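Local coordinates for protein ribosome biogenesis GTPase A (Thermotoga maritima, PDB 3CNL) that binds GTP as a circularly permuted GTPase and probably hydrolyses it in a late step of 50S ribosomal subunit assembly, at residues T63-K66 with W67-F71; R187-E190 with I191-S195; E85-K88 with V89-K93. All coordinates share one frame; numbering follows the deposited sequence.

Contact 1: residues T63-K66 with W67-F71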
# COMPACT_ATOMS: atom_id res chain seq x y z
N THR A 63 -0.57 6.56 14.79
CA THR A 63 -0.92 5.19 14.42
C THR A 63 0.29 4.46 13.80
O THR A 63 0.52 3.28 14.07
CB THR A 63 -2.11 5.21 13.44
OG1 THR A 63 -3.15 6.05 13.96
CG2 THR A 63 -2.67 3.81 13.21
N THR A 64 1.07 5.16 12.97
CA THR A 64 2.29 4.59 12.38
C THR A 64 3.27 4.15 13.46
O THR A 64 3.78 3.04 13.40
CB THR A 64 2.99 5.54 11.41
OG1 THR A 64 2.11 5.87 10.33
CG2 THR A 64 4.27 4.87 10.83
N LYS A 65 3.53 5.01 14.44
CA LYS A 65 4.41 4.60 15.55
C LYS A 65 3.90 3.34 16.24
O LYS A 65 4.70 2.44 16.54
CB LYS A 65 4.63 5.73 16.55
CG LYS A 65 5.74 5.39 17.57
CD LYS A 65 7.08 5.19 16.87
CE LYS A 65 7.74 3.90 17.33
NZ LYS A 65 9.22 4.06 17.44
N LYS A 66 2.60 3.24 16.48
CA LYS A 66 2.05 2.03 17.10
C LYS A 66 2.26 0.79 16.24
O LYS A 66 2.42 -0.33 16.76
CB LYS A 66 0.56 2.19 17.41
CG LYS A 66 0.24 3.01 18.67
CD LYS A 66 0.44 2.18 19.96
CE LYS A 66 -0.11 2.90 21.24
NZ LYS A 66 0.39 2.22 22.49
N TRP A 67 2.20 0.96 14.92
CA TRP A 67 2.49 -0.15 14.02
C TRP A 67 3.95 -0.58 14.12
O TRP A 67 4.24 -1.78 14.17
CB TRP A 67 2.08 0.18 12.57
CG TRP A 67 0.61 -0.01 12.36
CD1 TRP A 67 -0.30 0.97 12.10
CD2 TRP A 67 -0.12 -1.24 12.41
NE1 TRP A 67 -1.56 0.42 11.97
CE2 TRP A 67 -1.47 -0.94 12.15
CE3 TRP A 67 0.25 -2.58 12.62
CZ2 TRP A 67 -2.47 -1.92 12.12
CZ3 TRP A 67 -0.73 -3.56 12.58
CH2 TRP A 67 -2.08 -3.22 12.33
N VAL A 68 4.87 0.38 14.15
CA VAL A 68 6.31 0.05 14.31
C VAL A 68 6.50 -0.80 15.56
O VAL A 68 7.15 -1.83 15.50
CB VAL A 68 7.23 1.30 14.35
CG1 VAL A 68 8.70 0.89 14.53
CG2 VAL A 68 7.09 2.12 13.06
N GLU A 69 5.92 -0.37 16.68
CA GLU A 69 6.05 -1.05 17.98
C GLU A 69 5.49 -2.44 17.95
O GLU A 69 6.11 -3.38 18.46
CB GLU A 69 5.32 -0.27 19.05
CG GLU A 69 5.82 1.13 19.15
CD GLU A 69 5.61 1.73 20.49
OE1 GLU A 69 5.22 0.99 21.42
OE2 GLU A 69 5.86 2.95 20.60
N PHE A 70 4.31 -2.56 17.34
CA PHE A 70 3.67 -3.84 17.11
C PHE A 70 4.59 -4.82 16.37
O PHE A 70 4.70 -5.97 16.78
CB PHE A 70 2.35 -3.65 16.35
CG PHE A 70 1.63 -4.94 16.04
CD1 PHE A 70 0.83 -5.53 17.00
CD2 PHE A 70 1.77 -5.56 14.81
CE1 PHE A 70 0.16 -6.72 16.74
CE2 PHE A 70 1.10 -6.75 14.53
CZ PHE A 70 0.30 -7.33 15.51
N PHE A 71 5.21 -4.38 15.27
CA PHE A 71 6.06 -5.29 14.49
C PHE A 71 7.37 -5.59 15.21
O PHE A 71 7.81 -6.75 15.21
CB PHE A 71 6.28 -4.78 13.06
CG PHE A 71 5.03 -4.81 12.21
CD1 PHE A 71 4.36 -6.01 11.99
CD2 PHE A 71 4.51 -3.65 11.67
CE1 PHE A 71 3.20 -6.04 11.22
CE2 PHE A 71 3.35 -3.68 10.90
CZ PHE A 71 2.70 -4.87 10.69
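Trp-67 is joined to Thr-63, one helical turn earlier, through both backbone and side chain. Four i to i+4 backbone hydrogen bonds run through this piece of helix: Trp-67 N to Thr-63 O at 3.0 Å, then Val-68 N to Thr-64 O, Glu-69 N to Lys-65 O and Phe-70 N to Lys-66 O. The bond of Val-68 is nearly straight at its hydrogen, 163°.

The apolar contact is that of the Thr-63 methyl, which lies alongside the five-membered part of the indole, with Thr-63 CG2 3.8 Å from Trp-67 NE1. The two side chains point the same way. Other side-chain carbons rest against backbone carbonyl oxygens. With CG anti to its own carbonyl carbon (chi1 -80°), the indole is carried back along the helix, and Trp-67 CD1 comes to 3.1 Å from Thr-63 O. Val-68 CG2 rests 3.5 Å from Thr-64 O.

The charged chains meet through their aliphatic parts. Lys-65, bent beyond CG, crosses Glu-69 at about a right angle, its CE 3.8 Å from Glu-69 CG. The charges themselves stay apart, with Lys-65 NZ 4.7 Å from Glu-69 OE2.

Polar ends have partners elsewhere in the chain: Thr-63 OG1 bonds to Asp-60 OD1 and Trp-67 NE1 to the carbonyl of Glu-246, while Phe-35 meets the indole edge-to-face. Trp-67 also rests on Leu-53 and Val-68 on Thr-80, from the two flanking strands. This is an amphipathic crossover helix, the middle of the beta-alpha-beta unit formed by strand 48-54, helix 61-73 and strand 78-80 in the GTPase domain.

Contact 2: residues R187-E190 with I191-S195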
# COMPACT_ATOMS: atom_id res chain seq x y z
N ARG A 187 -18.59 0.28 3.92
CA ARG A 187 -17.55 -0.09 4.89
C ARG A 187 -16.35 0.86 4.80
O ARG A 187 -15.85 1.36 5.79
CB ARG A 187 -17.03 -1.49 4.58
CG ARG A 187 -16.72 -2.42 5.75
CD ARG A 187 -15.56 -2.10 6.65
NE ARG A 187 -16.04 -1.50 7.89
CZ ARG A 187 -15.35 -1.34 9.02
NH1 ARG A 187 -15.93 -0.71 10.03
NH2 ARG A 187 -14.11 -1.79 9.17
N ALA A 188 -15.86 1.05 3.58
CA ALA A 188 -14.74 1.97 3.33
C ALA A 188 -15.06 3.38 3.81
O ALA A 188 -14.22 4.02 4.43
CB ALA A 188 -14.39 1.99 1.85
N PHE A 189 -16.25 3.87 3.49
CA PHE A 189 -16.66 5.20 3.97
C PHE A 189 -16.72 5.22 5.51
O PHE A 189 -16.22 6.15 6.14
CB PHE A 189 -18.00 5.66 3.35
CG PHE A 189 -18.42 7.02 3.82
CD1 PHE A 189 -17.71 8.15 3.43
CD2 PHE A 189 -19.51 7.18 4.67
CE1 PHE A 189 -18.08 9.43 3.89
CE2 PHE A 189 -19.89 8.44 5.13
CZ PHE A 189 -19.18 9.56 4.73
N GLU A 190 -17.29 4.19 6.12
CA GLU A 190 -17.34 4.07 7.59
C GLU A 190 -15.94 4.18 8.22
O GLU A 190 -15.72 4.92 9.18
CB GLU A 190 -18.02 2.75 7.98
CG GLU A 190 -18.16 2.52 9.47
CD GLU A 190 -18.95 1.26 9.77
OE1 GLU A 190 -20.09 1.38 10.27
OE2 GLU A 190 -18.47 0.14 9.46
N ILE A 191 -14.99 3.44 7.66
CA ILE A 191 -13.60 3.47 8.13
C ILE A 191 -13.02 4.86 7.97
O ILE A 191 -12.43 5.40 8.92
CB ILE A 191 -12.71 2.43 7.39
CG1 ILE A 191 -13.19 1.01 7.69
CG2 ILE A 191 -11.21 2.58 7.80
CD1 ILE A 191 -12.66 -0.00 6.68
N PHE A 192 -13.23 5.46 6.79
CA PHE A 192 -12.81 6.82 6.56
C PHE A 192 -13.43 7.79 7.58
O PHE A 192 -12.73 8.55 8.27
CB PHE A 192 -13.13 7.26 5.12
CG PHE A 192 -12.79 8.69 4.86
CD1 PHE A 192 -11.46 9.06 4.66
CD2 PHE A 192 -13.78 9.68 4.87
CE1 PHE A 192 -11.13 10.38 4.44
CE2 PHE A 192 -13.45 11.02 4.66
CZ PHE A 192 -12.13 11.37 4.44
N ALA A 193 -14.76 7.74 7.67
CA ALA A 193 -15.53 8.66 8.49
C ALA A 193 -15.06 8.59 9.93
O ALA A 193 -14.81 9.63 10.54
CB ALA A 193 -17.00 8.34 8.40
N ARG A 194 -14.92 7.37 10.45
CA ARG A 194 -14.37 7.20 11.79
C ARG A 194 -12.95 7.76 11.96
O ARG A 194 -12.69 8.42 12.95
CB ARG A 194 -14.41 5.73 12.22
CG ARG A 194 -15.83 5.23 12.53
CD ARG A 194 -15.85 4.45 13.85
NE ARG A 194 -15.61 5.32 15.01
CZ ARG A 194 -15.06 4.92 16.16
NH1 ARG A 194 -14.68 3.65 16.33
NH2 ARG A 194 -14.89 5.80 17.14
N SER A 195 -12.07 7.50 10.99
CA SER A 195 -10.64 7.85 11.09
C SER A 195 -10.42 9.36 11.01
O SER A 195 -9.37 9.86 11.40
CB SER A 195 -9.80 7.15 10.00
OG SER A 195 -9.82 5.72 10.11
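Ile-191, first of the second segment, lies under the side chain of Arg-187 one turn back. Its CG1 sits over one face of the guanidinium, toward the rim, 3.3 Å from Arg-187 NH2, and its CD1 is 3.6 Å from Arg-187 CD; the two side chains cross at about a right angle. Bends at chi2 and chi3 fold the arginine over the isoleucine. At the guanidinium edge, Arg-187 NH1 makes a salt bridge of 2.7 Å to Glu-190 OE2, close to straight at 169°. The bond lies in the guanidinium plane but meets Glu-190 OE2 from above the carboxylate plane. Arg-187 NH2 pairs with Asp-163 of helix 162-170.

Phe-192 holds Ala-188 O through its backbone N and brings CD2 to 4.4 Å from Phe-189 CE1, its ring continuing edge-to-face onto Phe-231. Ala-193 lies with its CB over a face of the Phe-189 ring, 4.4 Å from Phe-189 CE2, and that ring goes on to meet Phe-205 and Phe-206. Arg-194 takes Glu-190 O by its backbone N at 2.9 Å, and its CB and CG pass the same oxygen. Ser-195 closes the segment with its backbone N on Ile-191 O.

Two carboxylates thus share one guanidinium whose face rests on a buried isoleucine, an arrangement that probably limits the turning of the guanidinium, its positive charge balanced by Glu-190 and Asp-163.

Contact 3: residues E85-K88 with V89-K93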
# COMPACT_ATOMS: atom_id res chain seq x y z
N GLU A 85 11.63 11.10 1.27
CA GLU A 85 12.77 10.81 2.15
C GLU A 85 14.01 10.48 1.31
O GLU A 85 13.92 9.68 0.39
CB GLU A 85 12.42 9.65 3.07
CG GLU A 85 13.53 9.23 3.98
CD GLU A 85 13.12 8.14 4.92
OE1 GLU A 85 12.58 8.48 5.99
OE2 GLU A 85 13.35 6.95 4.59
N PRO A 86 15.17 11.10 1.61
CA PRO A 86 16.37 10.97 0.77
C PRO A 86 16.83 9.52 0.56
O PRO A 86 16.71 8.71 1.47
CB PRO A 86 17.44 11.74 1.55
CG PRO A 86 16.68 12.69 2.40
CD PRO A 86 15.42 11.97 2.78
N ARG A 87 17.35 9.22 -0.63
CA ARG A 87 17.94 7.91 -0.96
C ARG A 87 18.91 7.40 0.12
O ARG A 87 18.87 6.24 0.52
CB ARG A 87 18.65 7.99 -2.32
CG ARG A 87 19.18 6.65 -2.84
CD ARG A 87 19.88 6.78 -4.18
NE ARG A 87 20.38 5.49 -4.67
CZ ARG A 87 21.54 4.94 -4.32
NH1 ARG A 87 22.36 5.55 -3.45
NH2 ARG A 87 21.88 3.77 -4.82
N LYS A 88 19.74 8.30 0.62
CA LYS A 88 20.75 8.00 1.64
C LYS A 88 20.14 7.51 2.95
O LYS A 88 20.69 6.60 3.61
CB LYS A 88 21.61 9.24 1.92
CG LYS A 88 21.82 10.16 0.71
CD LYS A 88 20.59 11.04 0.43
CE LYS A 88 20.69 11.78 -0.88
NZ LYS A 88 20.35 10.89 -2.02
N VAL A 89 19.02 8.13 3.35
CA VAL A 89 18.32 7.79 4.59
C VAL A 89 17.62 6.43 4.46
O VAL A 89 17.62 5.62 5.39
CB VAL A 89 17.24 8.86 4.94
CG1 VAL A 89 16.44 8.45 6.17
CG2 VAL A 89 17.86 10.25 5.11
N LEU A 90 17.02 6.19 3.30
CA LEU A 90 16.37 4.91 2.99
C LEU A 90 17.37 3.76 3.08
O LEU A 90 17.11 2.77 3.71
CB LEU A 90 15.77 4.93 1.59
CG LEU A 90 14.46 4.18 1.29
CD1 LEU A 90 14.41 3.80 -0.18
CD2 LEU A 90 14.17 2.98 2.20
N LEU A 91 18.51 3.92 2.42
CA LEU A 91 19.50 2.85 2.34
C LEU A 91 20.08 2.55 3.70
O LEU A 91 20.35 1.39 4.03
CB LEU A 91 20.61 3.23 1.36
CG LEU A 91 20.27 3.19 -0.12
CD1 LEU A 91 21.46 3.65 -0.87
CD2 LEU A 91 19.89 1.77 -0.52
N LYS A 92 20.22 3.59 4.52
CA LYS A 92 20.71 3.46 5.89
C LYS A 92 19.71 2.70 6.74
O LYS A 92 20.09 1.82 7.54
CB LYS A 92 20.98 4.84 6.49
CG LYS A 92 22.09 4.84 7.51
CD LYS A 92 21.55 4.65 8.92
CE LYS A 92 21.74 5.92 9.75
NZ LYS A 92 23.19 6.13 10.10
N LYS A 93 18.42 3.03 6.57
CA LYS A 93 17.34 2.29 7.23
C LYS A 93 17.31 0.83 6.79
O LYS A 93 17.13 -0.07 7.61
CB LYS A 93 15.97 2.93 6.95
CG LYS A 93 15.72 4.21 7.70
CD LYS A 93 14.34 4.77 7.41
CE LYS A 93 14.08 6.06 8.22
NZ LYS A 93 12.71 6.61 7.99
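The Arg-87 guanidinium carries Leu-91 CD1 on one face, offset toward the rim and 3.3 Å from Arg-87 NH1; Arg-87 NH2 bonds to the carbonyl of Leu-119 in helix 112-120. The Glu-85 carboxylate is met on the syn side of OE1 by Lys-93 NZ, 2.7 Å away and 19° out of plane, in a salt bridge. Its other oxygen, OE2, is hydrogen-bonded to Thr-81 OG1.

Glu-85 runs out across Val-89 because its chain is extended, with chi1 at 178° placing CG opposite the backbone N, and its CD lies 3.6 Å from Val-89 CG1. Lys-93, extended beyond CG, comes from the opposite direction, and its NZ also bonds to the carbonyl of Thr-80. The Pro-86 ring lies beside Val-89, with CD 3.8 Å from Val-89 CG2. Pro-86 is the N-cap, and its carbonyl accepts Leu-90 N at 3.1 Å and, weakly, Val-89 N.

Cutting Glu-85 back to an alanine is likely to leave Lys-93 without its charge partner and Thr-81 OG1 without this carboxylate, and to uncover Val-89 CG1. The bridge ties the residue before the N-cap to the second turn, holding the helix start beside the end of strand 78-80.

In the fold
The three contacts are short-range, each within one helix or at its start. Contact 2 is the most buried, contact 1 partly so, and contact 3 lies at the surface. Contacts 1 and 3 share the GTPase domain and both adjoin strand 78-80, one on the helix leading into it and the other on the helix following it; their nearest atoms are about 9 Å apart. Contact 2 belongs to helix 182-196, packed against other helices across the centre of the chain from contact 3. Chemistry follows place: an indole, a threonine and a valine against strands, phenylalanines among helices with an arginine bridged at one flank, and a surface helix start braced by a lysine-glutamate bridge.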